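Local coordinates for protein halocarboxylic acid dehalogenase DehI (PDB 3BJX) that probably hydrolyses the carbon-halogen bond of 2-haloacids, releasing halide, at residues 123-128 with 202-207; 293-298 with 302-307. All blocks are in the same frame, centred on the assembly; numbering follows the deposited sequence.

Contact 1 (123-128 with 202-207). With SO4 (sulfate ion), chain E.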
loop_
_atom_site.group_PDB
_atom_site.type_symbol
_atom_site.label_atom_id
_atom_site.label_comp_id
_atom_site.label_asym_id
_atom_site.label_seq_id
_atom_site.Cartn_x
_atom_site.Cartn_y
_atom_site.Cartn_z
ATOM N N TYR A 123 -7.176 25.129 -0.872
ATOM C CA TYR A 123 -6.355 25.581 0.282
ATOM C C TYR A 123 -6.608 24.826 1.579
ATOM O O TYR A 123 -5.662 24.565 2.344
ATOM C CB TYR A 123 -6.542 27.082 0.525
ATOM C CG TYR A 123 -5.752 27.974 -0.422
ATOM C CD1 TYR A 123 -5.388 27.520 -1.709
ATOM C CD2 TYR A 123 -5.386 29.253 -0.054
ATOM C CE1 TYR A 123 -4.682 28.309 -2.583
ATOM C CE2 TYR A 123 -4.675 30.054 -0.930
ATOM C CZ TYR A 123 -4.330 29.564 -2.198
ATOM O OH TYR A 123 -3.628 30.325 -3.082
ATOM N N ALA A 124 -7.872 24.504 1.854
ATOM C CA ALA A 124 -8.212 23.739 3.046
ATOM C C ALA A 124 -7.543 22.378 3.006
ATOM O O ALA A 124 -7.163 21.836 4.051
ATOM C CB ALA A 124 -9.739 23.570 3.180
ATOM N N PHE A 125 -7.445 21.810 1.809
ATOM C CA PHE A 125 -6.873 20.495 1.617
ATOM C C PHE A 125 -5.372 20.539 1.630
ATOM O O PHE A 125 -4.766 19.683 2.259
ATOM C CB PHE A 125 -7.379 19.820 0.337
ATOM C CG PHE A 125 -8.730 19.212 0.492
ATOM C CD1 PHE A 125 -8.881 18.022 1.153
ATOM C CD2 PHE A 125 -9.862 19.863 0.014
ATOM C CE1 PHE A 125 -10.135 17.472 1.325
ATOM C CE2 PHE A 125 -11.109 19.316 0.194
ATOM C CZ PHE A 125 -11.252 18.132 0.855
ATOM N N ASN A 126 -4.782 21.513 0.924
ATOM C CA ASN A 126 -3.341 21.800 1.018
ATOM C C ASN A 126 -2.848 21.899 2.443
ATOM O O ASN A 126 -1.761 21.427 2.741
ATOM C CB ASN A 126 -2.968 23.074 0.247
ATOM C CG ASN A 126 -3.140 22.906 -1.231
ATOM O OD1 ASN A 126 -3.296 21.773 -1.696
ATOM N ND2 ASN A 126 -3.142 24.011 -1.986
ATOM N N TYR A 127 -3.660 22.506 3.310
ATOM C CA TYR A 127 -3.344 22.635 4.727
ATOM C C TYR A 127 -3.439 21.327 5.517
ATOM O O TYR A 127 -2.548 21.020 6.306
ATOM C CB TYR A 127 -4.211 23.714 5.403
ATOM C CG TYR A 127 -3.886 23.863 6.862
ATOM C CD1 TYR A 127 -2.734 24.532 7.257
ATOM C CD2 TYR A 127 -4.694 23.305 7.843
ATOM C CE1 TYR A 127 -2.397 24.664 8.589
ATOM C CE2 TYR A 127 -4.362 23.423 9.205
ATOM C CZ TYR A 127 -3.201 24.114 9.566
ATOM O OH TYR A 127 -2.817 24.269 10.893
ATOM N N GLY A 128 -4.524 20.574 5.339
ATOM C CA GLY A 128 -4.710 19.382 6.141
ATOM C C GLY A 128 -4.049 18.124 5.619
ATOM O O GLY A 128 -3.797 17.206 6.386
ATOM N N ALA A 202 -10.307 10.547 -3.374
ATOM C CA ALA A 202 -9.968 11.277 -2.141
ATOM C C ALA A 202 -11.058 12.282 -1.852
ATOM O O ALA A 202 -11.743 12.722 -2.790
ATOM C CB ALA A 202 -8.661 12.004 -2.324
ATOM N N SER A 203 -11.204 12.664 -0.578
ATOM C CA SER A 203 -12.169 13.705 -0.189
ATOM C C SER A 203 -11.989 14.928 -1.058
ATOM O O SER A 203 -12.954 15.656 -1.328
ATOM C CB SER A 203 -12.001 14.131 1.273
ATOM O OG SER A 203 -12.129 13.037 2.154
ATOM N N ASP A 204 -10.743 15.132 -1.500
ATOM C CA ASP A 204 -10.351 16.285 -2.326
ATOM C C ASP A 204 -11.164 16.346 -3.582
ATOM O O ASP A 204 -11.599 17.426 -3.994
ATOM C CB ASP A 204 -8.880 16.176 -2.748
ATOM C CG ASP A 204 -7.941 16.151 -1.584
ATOM O OD1 ASP A 204 -8.018 15.200 -0.752
ATOM O OD2 ASP A 204 -7.109 17.070 -1.517
ATOM N N PHE A 205 -11.311 15.170 -4.200
ATOM C CA PHE A 205 -12.055 14.981 -5.447
ATOM C C PHE A 205 -13.569 14.988 -5.221
ATOM O O PHE A 205 -14.310 15.504 -6.047
ATOM C CB PHE A 205 -11.566 13.727 -6.185
ATOM C CG PHE A 205 -10.101 13.783 -6.548
ATOM C CD1 PHE A 205 -9.538 14.956 -7.087
ATOM C CD2 PHE A 205 -9.273 12.678 -6.353
ATOM C CE1 PHE A 205 -8.187 15.021 -7.402
ATOM C CE2 PHE A 205 -7.919 12.741 -6.663
ATOM C CZ PHE A 205 -7.374 13.905 -7.197
ATOM N N GLN A 206 -14.030 14.445 -4.096
ATOM C CA GLN A 206 -15.436 14.642 -3.673
ATOM C C GLN A 206 -15.861 16.117 -3.566
ATOM O O GLN A 206 -17.013 16.484 -3.828
ATOM C CB GLN A 206 -15.687 13.943 -2.340
ATOM C CG GLN A 206 -15.617 12.427 -2.429
ATOM C CD GLN A 206 -15.855 11.766 -1.081
ATOM O OE1 GLN A 206 -14.924 11.273 -0.441
ATOM N NE2 GLN A 206 -17.100 11.772 -0.635
ATOM N N ALA A 207 -14.919 16.964 -3.184
ATOM C CA ALA A 207 -15.211 18.337 -2.890
ATOM C C ALA A 207 -15.230 19.178 -4.146
ATOM O O ALA A 207 -15.973 20.151 -4.242
ATOM C CB ALA A 207 -14.188 18.857 -1.918
HETATM S S SO4 E . -8.542 12.625 2.163
HETATM O O1 SO4 E . -8.210 14.040 1.907
HETATM O O2 SO4 E . -7.558 12.042 3.075
HETATM O O3 SO4 E . -9.862 12.559 2.772
HETATM O O4 SO4 E . -8.554 11.834 0.931
#

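Contact 2 (293-298 with 302-307)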
loop_
_atom_site.group_PDB
_atom_site.type_symbol
_atom_site.label_atom_id
_atom_site.label_comp_id
_atom_site.label_asym_id
_atom_site.label_seq_id
_atom_site.Cartn_x
_atom_site.Cartn_y
_atom_site.Cartn_z
ATOM N N HIS A 293 -0.163 20.452 -6.814
ATOM C CA HIS A 293 0.057 20.678 -8.243
ATOM C C HIS A 293 -1.020 21.496 -8.915
ATOM O O HIS A 293 -0.708 22.452 -9.604
ATOM C CB HIS A 293 0.268 19.394 -9.036
ATOM C CG HIS A 293 0.837 19.646 -10.400
ATOM N ND1 HIS A 293 2.058 20.260 -10.589
ATOM C CD2 HIS A 293 0.341 19.396 -11.637
ATOM C CE1 HIS A 293 2.294 20.361 -11.886
ATOM N NE2 HIS A 293 1.266 19.851 -12.541
ATOM N N ILE A 294 -2.280 21.132 -8.721
ATOM C CA ILE A 294 -3.398 21.922 -9.248
ATOM C C ILE A 294 -3.346 23.365 -8.721
ATOM O O ILE A 294 -3.475 24.311 -9.478
ATOM C CB ILE A 294 -4.747 21.255 -8.877
ATOM C CG1 ILE A 294 -4.958 19.973 -9.694
ATOM C CG2 ILE A 294 -5.923 22.212 -9.050
ATOM C CD1 ILE A 294 -5.976 18.983 -9.087
ATOM N N THR A 295 -3.149 23.518 -7.416
ATOM C CA THR A 295 -2.998 24.839 -6.794
ATOM C C THR A 295 -1.910 25.680 -7.436
ATOM O O THR A 295 -2.100 26.879 -7.654
ATOM C CB THR A 295 -2.747 24.718 -5.293
ATOM O OG1 THR A 295 -3.708 23.806 -4.741
ATOM C CG2 THR A 295 -2.898 26.063 -4.597
ATOM N N GLU A 296 -0.785 25.044 -7.754
ATOM C CA GLU A 296 0.349 25.719 -8.368
ATOM C C GLU A 296 0.023 26.204 -9.788
ATOM O O GLU A 296 0.471 27.270 -10.206
ATOM C CB GLU A 296 1.562 24.789 -8.380
ATOM C CG GLU A 296 2.867 25.457 -8.791
ATOM C CD GLU A 296 4.001 24.474 -9.038
ATOM O OE1 GLU A 296 3.947 23.297 -8.588
ATOM O OE2 GLU A 296 4.962 24.889 -9.709
ATOM N N CYS A 297 -0.741 25.407 -10.528
ATOM C CA CYS A 297 -1.165 25.770 -11.868
ATOM C C CYS A 297 -2.114 26.933 -11.809
ATOM O O CYS A 297 -2.246 27.660 -12.785
ATOM C CB CYS A 297 -1.867 24.608 -12.553
ATOM S SG CYS A 297 -0.783 23.283 -13.110
ATOM N N LEU A 298 -2.770 27.111 -10.658
ATOM C CA LEU A 298 -3.718 28.202 -10.466
ATOM C C LEU A 298 -3.053 29.488 -9.970
ATOM O O LEU A 298 -3.251 30.545 -10.567
ATOM C CB LEU A 298 -4.851 27.793 -9.522
ATOM C CG LEU A 298 -6.051 28.755 -9.467
ATOM C CD1 LEU A 298 -6.821 28.739 -10.779
ATOM C CD2 LEU A 298 -6.986 28.457 -8.280
ATOM N N GLU A 302 4.565 29.724 -4.707
ATOM C CA GLU A 302 4.649 30.235 -3.346
ATOM C C GLU A 302 3.305 30.122 -2.660
ATOM O O GLU A 302 3.223 29.706 -1.502
ATOM C CB GLU A 302 5.147 31.673 -3.311
ATOM C CG GLU A 302 5.421 32.113 -1.898
ATOM C CD GLU A 302 5.821 33.561 -1.781
ATOM O OE1 GLU A 302 7.045 33.828 -1.704
ATOM O OE2 GLU A 302 4.912 34.422 -1.752
ATOM N N ALA A 303 2.252 30.490 -3.388
ATOM C CA ALA A 303 0.883 30.346 -2.914
ATOM C C ALA A 303 0.558 28.880 -2.659
ATOM O O ALA A 303 -0.169 28.564 -1.726
ATOM C CB ALA A 303 -0.093 30.935 -3.927
ATOM N N ALA A 304 1.107 27.995 -3.493
ATOM C CA ALA A 304 0.842 26.557 -3.402
ATOM C C ALA A 304 1.488 25.918 -2.177
ATOM O O ALA A 304 0.863 25.106 -1.503
ATOM C CB ALA A 304 1.286 25.832 -4.679
ATOM N N SER A 305 2.717 26.328 -1.880
ATOM C CA SER A 305 3.575 25.640 -0.919
ATOM C C SER A 305 3.658 26.237 0.499
ATOM O O SER A 305 4.127 25.564 1.439
ATOM C CB SER A 305 4.975 25.572 -1.493
ATOM O OG SER A 305 5.573 26.838 -1.409
ATOM N N LYS A 306 3.285 27.507 0.631
ATOM C CA LYS A 306 3.224 28.158 1.930
ATOM C C LYS A 306 1.917 27.746 2.647
ATOM O O LYS A 306 0.953 27.342 1.998
ATOM C CB LYS A 306 3.417 29.678 1.802
ATOM C CG LYS A 306 4.930 30.082 1.751
ATOM C CD LYS A 306 5.216 31.504 2.366
ATOM C CE LYS A 306 6.717 31.728 2.763
ATOM N NZ LYS A 306 7.012 33.119 3.270
ATOM N N SER A 307 1.916 27.800 3.977
ATOM C CA SER A 307 0.767 27.358 4.770
ATOM C C SER A 307 -0.379 28.292 4.485
ATOM O O SER A 307 -0.267 29.503 4.750
ATOM C CB SER A 307 1.096 27.385 6.252
ATOM O OG SER A 307 -0.040 27.057 7.039
#

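Contact 1 (123-128 with 202-207)
At a sulfate site on the N-terminal turn of helix 203-208, Phe125 of the long helix 112-143 packs against Ser203, Asp204 and Ala207. The two short helical segments run antiparallel at 173°, and their axes come no closer than 10.8 Å, so side chains, chiefly the Phe125 ring, span the gap. With CG beside the backbone N, anti to the carbonyl carbon, Phe125 carries its ring across toward helix 203-208, where it and the Asp204 side chain run past each other in opposite directions. Asp204 CA sits over one face in a CH-pi contact, 3.9 Å from the ring centroid and 14° off the normal. The Asp204 carboxylate lies alongside the base of the phenylalanine, its plane turned 38° from the ring; OD2 comes within 3.3 Å of Phe125 CB and is hydrogen-bonded to Asn129 ND2. Phe125 CZ lies 3.7 Å from Ser203 O, while CE2 meets Ala207 CB at 3.8 Å. Exchanging Phe125 for an alanine would probably open a gap beside Ala207, uncover Asp204 CA and leave the aspartate more room to turn. The sulfate, probably from the crystallisation liquor, is held by Ser203 N, 3.2 Å from its O4, with Phe52 N and Trp49 NE1 as further donors. Its O1 comes near the plane of the Phe125 ring at the edge, 4.0 Å from CE1. Ser203 OG lies 2.4 Å from sulfate O3, too short to be reliable, and is hydrogen-bonded to Arg55 NH1. Next to the ion, Ala202 at the N-cap gives its carbonyl O to both Phe205 N and Gln206 N. The first turns of helices 203-208 and 52-57 thus meet at the sulfate, each giving a backbone N-H, as is typical of anions bound at helix N-termini.

Contact 2 (293-298 with 302-307)
Neither a ring nor a carboxylate enters the contact of Thr295 and Glu296 with Ala304; the flat group close by is the His293 imidazole, with Cys297 SG over one face, 4.0 Å above the plane and displaced toward the rim. The contact belongs to a helical turn-back at the C-terminal end: helix 267-299 ends, the chain reverses, and the short helix 301-305 folds back on the last turns of its predecessor. Ala304 carries the contact, its methyl group directed at the longer helix. There it meets the backbone of Glu296, CB standing 3.8 Å from Glu296 N, so a small side chain allows the backbones to come close: the CA atoms of Glu296 and Ala304 are 5.1 Å apart. Thr295 flanks it, its CG2 anti to the backbone N (OG1 chi1 -48°), which brings the methyl to 4.0 Å from Ala304 CA and leaves OG1 turned back to hydrogen-bond Ile291 O within its own helix. Beyond Ala304 the short helix ends, and Lys306 leaves helical geometry. The Glu296 chain is extended beyond CG; its side-chain contact is made at the base, where Glu296 CB touches Ala304 CB at 3.9 Å.

How the contacts relate
Going from the N terminus, after five earlier helices the chain forms helix 112-143, and contact 1 closes a long excursion of 73 residues, 32 of them helical, when helix 203-208 comes back to it. Only afterwards does contact 2 close the short turn between helix 267-299 and helix 301-305 near the C terminus; the two loops follow in series, neither nested nor crossed. Their centres lie about 13 Å apart, and helix 112-143 joins them: Asn126 ND2 probably hydrogen-bonds Thr295 OG1, at 2.8 Å, while Tyr123 packs on Thr295 and Ala303, and Tyr127 on Ser307. The C-terminal helices are thus fastened to the helix that faces the sulfate site.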